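Local coordinates for protein probable N-glycosylase/DNA lyase (Thermotoga maritima, PDB 3N0U) that belongs to an all-helical family of DNA glycosylases of the helix-hairpin-helix clan, at residues A[19-32]-A[198-212]. Sequence-based numbering, arbitrary orientation.
Sequences ELERIREEAKPLVE and FGESPGKFDLYLWYL
Arg24 lies flat over the ring of Phe198: the guanidinium and ring planes are only 8° apart and Arg24 CZ stands 3.8 Å from the centroid of the Phe198 ring, which identifies a stacked cation-pi pair. Its path can be followed atom by atom. With CG anti to the backbone N (chi1 -169°) and the chain extended as far as NE, CB and CG of Arg24 skirt Phe198 CZ, CG also touches Tyr208 CE1, and CD passes beside Phe198 CZ. NE donates to a water that in turn donates to Glu200 OE2 and Tyr208 OH. Both terminal nitrogens converge on one acceptor: Arg24 NH2 reaches Phe198 O at 2.8 Å, in the carbonyl plane, while NH1 comes to the same oxygen tilted from that plane. Arg24 NH1 also bonds the anti lone pair of Glu200 OE2 at 2.9 Å, and NH2 pairs with Glu21 OE1. Four bonds to protein atoms, one to water and one stack therefore fix the rotation of the guanidinium and tie it to the turn where Gly199, in a Schellman motif, ends helix 181-198.

Deeper packing is knobs-into-holes. Tyr208 fits among Arg24, Ala27, Lys28 and Val31, with Val31 CG2 3.9 Å from the centroid of its ring and nearly on the normal. Leu20 enters between Phe198, Phe205, Leu209 and Leu212. Toward the more exposed margin a third knob, Tyr211, sits among Ile23, Glu26, Ala27 and Leu30; it takes Ala27 CB over its face, and Tyr211 OH donates to Glu26 OE1 at 2.6 Å. Lys204 NZ bridges to Glu32 OE2, 3.0 Å away.

The axes of segments 19-32 and 202-212 approach to 9.8 Å at 127°; they lie on helices 13-44 and 202-214, and so join the two ends of the chain in the all-helical fold of this glycosylase family, a member of the helix-hairpin-helix clan.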
loop_
_atom_site.group_PDB
_atom_site.type_symbol
_atom_site.label_atom_id
_atom_site.label_comp_id
_atom_site.label_asym_id
_atom_site.label_seq_id
_atom_site.Cartn_x
_atom_site.Cartn_y
_atom_site.Cartn_z
ATOM N N GLU A 19 -19.641 -6.110 -11.503
ATOM C CA GLU A 19 -19.077 -7.187 -10.711
ATOM C C GLU A 19 -18.729 -6.695 -9.316
ATOM O O GLU A 19 -18.949 -7.412 -8.340
ATOM C CB GLU A 19 -17.839 -7.769 -11.366
ATOM C CG GLU A 19 -17.169 -8.850 -10.504
ATOM C CD GLU A 19 -18.112 -10.008 -10.086
ATOM O OE1 GLU A 19 -19.087 -10.325 -10.816
ATOM O OE2 GLU A 19 -17.865 -10.609 -9.016
ATOM N N LEU A 20 -18.211 -5.476 -9.218
ATOM C CA LEU A 20 -17.911 -4.910 -7.918
ATOM C C LEU A 20 -19.191 -4.726 -7.115
ATOM O O LEU A 20 -19.203 -4.965 -5.910
ATOM C CB LEU A 20 -17.185 -3.577 -8.043
ATOM C CG LEU A 20 -15.723 -3.644 -8.474
ATOM C CD1 LEU A 20 -15.274 -2.291 -9.001
ATOM C CD2 LEU A 20 -14.830 -4.094 -7.309
ATOM N N GLU A 21 -20.266 -4.297 -7.755
ATOM C CA GLU A 21 -21.519 -4.161 -7.039
ATOM C C GLU A 21 -22.024 -5.493 -6.511
ATOM O O GLU A 21 -22.626 -5.533 -5.458
ATOM C CB GLU A 21 -22.593 -3.495 -7.886
ATOM C CG GLU A 21 -22.264 -2.062 -8.314
ATOM C CD GLU A 21 -22.312 -1.024 -7.212
ATOM O OE1 GLU A 21 -22.361 -1.387 -6.024
ATOM O OE2 GLU A 21 -22.275 0.188 -7.545
ATOM N N ARG A 22 -21.752 -6.587 -7.225
ATOM C CA ARG A 22 -22.216 -7.886 -6.766
ATOM C C ARG A 22 -21.476 -8.383 -5.528
ATOM O O ARG A 22 -22.032 -9.177 -4.760
ATOM C CB ARG A 22 -22.083 -8.941 -7.860
ATOM C CG ARG A 22 -22.978 -8.747 -9.068
ATOM C CD ARG A 22 -22.746 -9.882 -10.062
ATOM N NE ARG A 22 -23.374 -9.620 -11.352
ATOM C CZ ARG A 22 -22.718 -9.282 -12.463
ATOM N NH1 ARG A 22 -21.393 -9.181 -12.464
ATOM N NH2 ARG A 22 -23.394 -9.059 -13.584
ATOM N N ILE A 23 -20.239 -7.932 -5.324
ATOM C CA ILE A 23 -19.496 -8.351 -4.129
ATOM C C ILE A 23 -19.529 -7.311 -3.035
ATOM O O ILE A 23 -19.023 -7.547 -1.944
ATOM C CB ILE A 23 -18.020 -8.775 -4.416
ATOM C CG1 ILE A 23 -17.202 -7.687 -5.102
ATOM C CG2 ILE A 23 -17.989 -10.052 -5.272
ATOM C CD1 ILE A 23 -16.777 -6.537 -4.223
ATOM N N ARG A 24 -20.134 -6.163 -3.309
ATOM C CA ARG A 24 -20.032 -5.040 -2.387
ATOM C C ARG A 24 -20.580 -5.345 -1.005
ATOM O O ARG A 24 -19.937 -5.066 0.003
ATOM C CB ARG A 24 -20.741 -3.827 -2.969
ATOM C CG ARG A 24 -20.469 -2.548 -2.213
ATOM C CD ARG A 24 -21.245 -1.400 -2.873
ATOM N NE ARG A 24 -20.710 -0.099 -2.479
ATOM C CZ ARG A 24 -20.678 0.965 -3.261
ATOM N NH1 ARG A 24 -20.150 2.078 -2.793
ATOM N NH2 ARG A 24 -21.195 0.932 -4.500
ATOM N N GLU A 25 -21.761 -5.945 -0.943
ATOM C CA GLU A 25 -22.416 -6.138 0.345
ATOM C C GLU A 25 -21.595 -7.078 1.207
ATOM O O GLU A 25 -21.406 -6.838 2.388
ATOM C CB GLU A 25 -23.808 -6.717 0.141
ATOM C CG GLU A 25 -24.562 -6.981 1.428
ATOM C CD GLU A 25 -25.877 -7.714 1.187
ATOM O OE1 GLU A 25 -26.204 -8.637 1.968
ATOM O OE2 GLU A 25 -26.582 -7.369 0.209
ATOM N N GLU A 26 -21.095 -8.143 0.607
ATOM C CA GLU A 26 -20.358 -9.126 1.383
ATOM C C GLU A 26 -18.974 -8.642 1.784
ATOM O O GLU A 26 -18.444 -9.058 2.818
ATOM C CB GLU A 26 -20.285 -10.477 0.649
ATOM C CG GLU A 26 -19.385 -10.547 -0.554
ATOM C CD GLU A 26 -19.658 -11.796 -1.379
ATOM O OE1 GLU A 26 -18.696 -12.482 -1.784
ATOM O OE2 GLU A 26 -20.837 -12.069 -1.642
ATOM N N ALA A 27 -18.372 -7.805 0.946
ATOM C CA ALA A 27 -17.026 -7.329 1.195
ATOM C C ALA A 27 -17.029 -6.173 2.171
ATOM O O ALA A 27 -16.047 -5.952 2.872
ATOM C CB ALA A 27 -16.337 -6.932 -0.105
ATOM N N LYS A 28 -18.127 -5.430 2.224
ATOM C CA LYS A 28 -18.132 -4.175 2.974
ATOM C C LYS A 28 -17.713 -4.310 4.439
ATOM O O LYS A 28 -16.922 -3.506 4.930
ATOM C CB LYS A 28 -19.480 -3.483 2.852
ATOM C CG LYS A 28 -19.554 -2.202 3.643
ATOM C CD LYS A 28 -20.846 -1.467 3.406
ATOM C CE LYS A 28 -20.816 -0.095 4.091
ATOM N NZ LYS A 28 -22.056 0.675 3.816
ATOM N N PRO A 29 -18.214 -5.320 5.155
ATOM C CA PRO A 29 -17.783 -5.399 6.567
ATOM C C PRO A 29 -16.284 -5.619 6.705
ATOM O O PRO A 29 -15.651 -5.091 7.633
ATOM C CB PRO A 29 -18.567 -6.592 7.136
ATOM C CG PRO A 29 -19.579 -6.948 6.099
ATOM C CD PRO A 29 -19.172 -6.375 4.787
ATOM N N LEU A 30 -15.702 -6.393 5.802
ATOM C CA LEU A 30 -14.258 -6.606 5.842
ATOM C C LEU A 30 -13.499 -5.333 5.504
ATOM O O LEU A 30 -12.491 -5.022 6.125
ATOM C CB LEU A 30 -13.858 -7.714 4.866
ATOM C CG LEU A 30 -14.411 -9.109 5.158
ATOM C CD1 LEU A 30 -13.883 -10.067 4.112
ATOM C CD2 LEU A 30 -14.013 -9.571 6.553
ATOM N N VAL A 31 -13.949 -4.623 4.485
ATOM C CA VAL A 31 -13.329 -3.364 4.099
ATOM C C VAL A 31 -13.412 -2.359 5.246
ATOM O O VAL A 31 -12.423 -1.711 5.576
ATOM C CB VAL A 31 -13.990 -2.813 2.827
ATOM C CG1 VAL A 31 -13.492 -1.412 2.496
ATOM C CG2 VAL A 31 -13.738 -3.751 1.654
ATOM N N GLU A 32 -14.584 -2.243 5.863
ATOM C CA GLU A 32 -14.758 -1.252 6.914
ATOM C C GLU A 32 -13.932 -1.609 8.135
ATOM O O GLU A 32 -13.333 -0.749 8.750
ATOM C CB GLU A 32 -16.234 -1.087 7.282
ATOM C CG GLU A 32 -17.054 -0.440 6.189
ATOM C CD GLU A 32 -16.700 1.023 5.998
ATOM O OE1 GLU A 32 -16.549 1.734 7.028
ATOM O OE2 GLU A 32 -16.559 1.462 4.833
ATOM N N PHE A 198 -18.446 4.458 -8.363
ATOM C CA PHE A 198 -18.866 3.392 -7.467
ATOM C C PHE A 198 -19.358 3.963 -6.129
ATOM O O PHE A 198 -20.085 3.308 -5.403
ATOM C CB PHE A 198 -17.652 2.471 -7.267
ATOM C CG PHE A 198 -17.927 1.194 -6.523
ATOM C CD1 PHE A 198 -18.669 0.193 -7.101
ATOM C CD2 PHE A 198 -17.370 0.975 -5.284
ATOM C CE1 PHE A 198 -18.900 -1.013 -6.423
ATOM C CE2 PHE A 198 -17.584 -0.212 -4.600
ATOM C CZ PHE A 198 -18.335 -1.217 -5.179
ATOM N N GLY A 199 -18.944 5.180 -5.793
ATOM C CA GLY A 199 -19.297 5.762 -4.507
ATOM C C GLY A 199 -18.355 5.420 -3.357
ATOM O O GLY A 199 -18.787 5.357 -2.210
ATOM N N GLU A 200 -17.076 5.190 -3.648
ATOM C CA GLU A 200 -16.072 4.976 -2.595
ATOM C C GLU A 200 -14.841 5.831 -2.819
ATOM O O GLU A 200 -14.510 6.192 -3.946
ATOM C CB GLU A 200 -15.616 3.508 -2.529
ATOM C CG GLU A 200 -16.693 2.502 -2.165
ATOM C CD GLU A 200 -17.178 2.612 -0.722
ATOM O OE1 GLU A 200 -16.379 2.983 0.159
ATOM O OE2 GLU A 200 -18.375 2.309 -0.470
ATOM N N SER A 201 -14.155 6.151 -1.730
ATOM C CA SER A 201 -12.859 6.798 -1.809
ATOM C C SER A 201 -11.845 5.863 -2.462
ATOM O O SER A 201 -11.973 4.650 -2.376
ATOM C CB SER A 201 -12.369 7.140 -0.407
ATOM O OG SER A 201 -12.079 5.940 0.306
ATOM N N PRO A 202 -10.817 6.422 -3.112
ATOM C CA PRO A 202 -9.762 5.579 -3.685
ATOM C C PRO A 202 -9.178 4.564 -2.690
ATOM O O PRO A 202 -8.922 3.417 -3.056
ATOM C CB PRO A 202 -8.693 6.607 -4.102
ATOM C CG PRO A 202 -9.505 7.833 -4.447
ATOM C CD PRO A 202 -10.615 7.848 -3.414
ATOM N N GLY A 203 -8.988 4.963 -1.438
ATOM C CA GLY A 203 -8.331 4.098 -0.477
ATOM C C GLY A 203 -9.160 2.866 -0.145
ATOM O O GLY A 203 -8.623 1.753 0.009
ATOM N N LYS A 204 -10.475 3.044 -0.015
ATOM C CA LYS A 204 -11.370 1.903 0.220
ATOM C C LYS A 204 -11.654 1.136 -1.066
ATOM O O LYS A 204 -11.783 -0.091 -1.055
ATOM C CB LYS A 204 -12.690 2.381 0.834
ATOM C CG LYS A 204 -12.554 2.748 2.279
ATOM C CD LYS A 204 -13.853 3.112 2.933
ATOM C CE LYS A 204 -13.603 3.526 4.372
ATOM N NZ LYS A 204 -14.863 3.962 5.046
ATOM N N PHE A 205 -11.777 1.860 -2.166
ATOM C CA PHE A 205 -12.049 1.240 -3.459
ATOM C C PHE A 205 -10.991 0.189 -3.752
ATOM O O PHE A 205 -11.303 -0.887 -4.250
ATOM C CB PHE A 205 -12.066 2.302 -4.566
ATOM C CG PHE A 205 -12.547 1.796 -5.883
ATOM C CD1 PHE A 205 -13.823 1.286 -6.016
ATOM C CD2 PHE A 205 -11.729 1.832 -6.997
ATOM C CE1 PHE A 205 -14.276 0.816 -7.235
ATOM C CE2 PHE A 205 -12.191 1.370 -8.230
ATOM C CZ PHE A 205 -13.467 0.868 -8.336
ATOM N N ASP A 206 -9.742 0.498 -3.432
ATOM C CA ASP A 206 -8.647 -0.465 -3.622
ATOM C C ASP A 206 -8.958 -1.814 -2.976
ATOM O O ASP A 206 -8.648 -2.872 -3.537
ATOM C CB ASP A 206 -7.353 0.073 -3.011
ATOM C CG ASP A 206 -6.215 -0.906 -3.111
ATOM O OD1 ASP A 206 -5.598 -0.998 -4.199
ATOM O OD2 ASP A 206 -5.928 -1.565 -2.097
ATOM N N LEU A 207 -9.542 -1.788 -1.782
ATOM C CA LEU A 207 -9.848 -3.043 -1.087
ATOM C C LEU A 207 -10.978 -3.805 -1.753
ATOM O O LEU A 207 -10.958 -5.027 -1.780
ATOM C CB LEU A 207 -10.156 -2.803 0.377
ATOM C CG LEU A 207 -8.987 -2.211 1.157
ATOM C CD1 LEU A 207 -9.430 -2.010 2.590
ATOM C CD2 LEU A 207 -7.757 -3.120 1.091
ATOM N N TYR A 208 -11.954 -3.095 -2.306
ATOM C CA TYR A 208 -12.989 -3.773 -3.077
ATOM C C TYR A 208 -12.369 -4.422 -4.323
ATOM O O TYR A 208 -12.712 -5.549 -4.665
ATOM C CB TYR A 208 -14.125 -2.806 -3.442
ATOM C CG TYR A 208 -15.006 -2.442 -2.273
ATOM C CD1 TYR A 208 -16.012 -3.287 -1.846
ATOM C CD2 TYR A 208 -14.847 -1.234 -1.608
ATOM C CE1 TYR A 208 -16.830 -2.947 -0.779
ATOM C CE2 TYR A 208 -15.651 -0.892 -0.535
ATOM C CZ TYR A 208 -16.647 -1.753 -0.139
ATOM O OH TYR A 208 -17.449 -1.454 0.921
ATOM N N LEU A 209 -11.467 -3.716 -4.999
ATOM C CA LEU A 209 -10.799 -4.256 -6.188
ATOM C C LEU A 209 -10.049 -5.537 -5.843
ATOM O O LEU A 209 -10.059 -6.520 -6.593
ATOM C CB LEU A 209 -9.829 -3.237 -6.774
ATOM C CG LEU A 209 -10.451 -2.024 -7.472
ATOM C CD1 LEU A 209 -9.351 -1.078 -7.915
ATOM C CD2 LEU A 209 -11.301 -2.431 -8.663
ATOM N N TRP A 210 -9.378 -5.544 -4.699
ATOM C CA TRP A 210 -8.612 -6.735 -4.334
ATOM C C TRP A 210 -9.481 -7.908 -3.902
ATOM O O TRP A 210 -9.079 -9.064 -4.054
ATOM C CB TRP A 210 -7.569 -6.416 -3.264
ATOM C CG TRP A 210 -6.237 -6.096 -3.855
ATOM C CD1 TRP A 210 -5.697 -4.866 -4.072
ATOM C CD2 TRP A 210 -5.285 -7.043 -4.327
ATOM N NE1 TRP A 210 -4.457 -4.990 -4.645
ATOM C CE2 TRP A 210 -4.179 -6.322 -4.806
ATOM C CE3 TRP A 210 -5.258 -8.440 -4.380
ATOM C CZ2 TRP A 210 -3.060 -6.947 -5.341
ATOM C CZ3 TRP A 210 -4.142 -9.062 -4.904
ATOM C CH2 TRP A 210 -3.058 -8.316 -5.381
ATOM N N TYR A 211 -10.674 -7.622 -3.391
ATOM C CA TYR A 211 -11.619 -8.671 -3.017
ATOM C C TYR A 211 -11.969 -9.545 -4.224
ATOM O O TYR A 211 -12.216 -10.731 -4.090
ATOM C CB TYR A 211 -12.884 -8.069 -2.382
ATOM C CG TYR A 211 -13.858 -9.107 -1.895
ATOM C CD1 TYR A 211 -13.745 -9.629 -0.628
ATOM C CD2 TYR A 211 -14.854 -9.619 -2.730
ATOM C CE1 TYR A 211 -14.616 -10.602 -0.177
ATOM C CE2 TYR A 211 -15.722 -10.574 -2.284
ATOM C CZ TYR A 211 -15.586 -11.084 -1.012
ATOM O OH TYR A 211 -16.430 -12.063 -0.555
ATOM N N LEU A 212 -11.941 -8.956 -5.403
ATOM C CA LEU A 212 -12.304 -9.694 -6.618
ATOM C C LEU A 212 -11.468 -10.942 -6.861
ATOM O O LEU A 212 -11.951 -11.886 -7.465
ATOM C CB LEU A 212 -12.192 -8.796 -7.850
ATOM C CG LEU A 212 -13.105 -7.580 -7.900
ATOM C CD1 LEU A 212 -12.810 -6.778 -9.193
ATOM C CD2 LEU A 212 -14.538 -7.992 -7.841
HETATM O O HOH W 1 -19.765 -0.017 0.211
HETATM O O HOH W 2 -16.760 0.746 2.218
#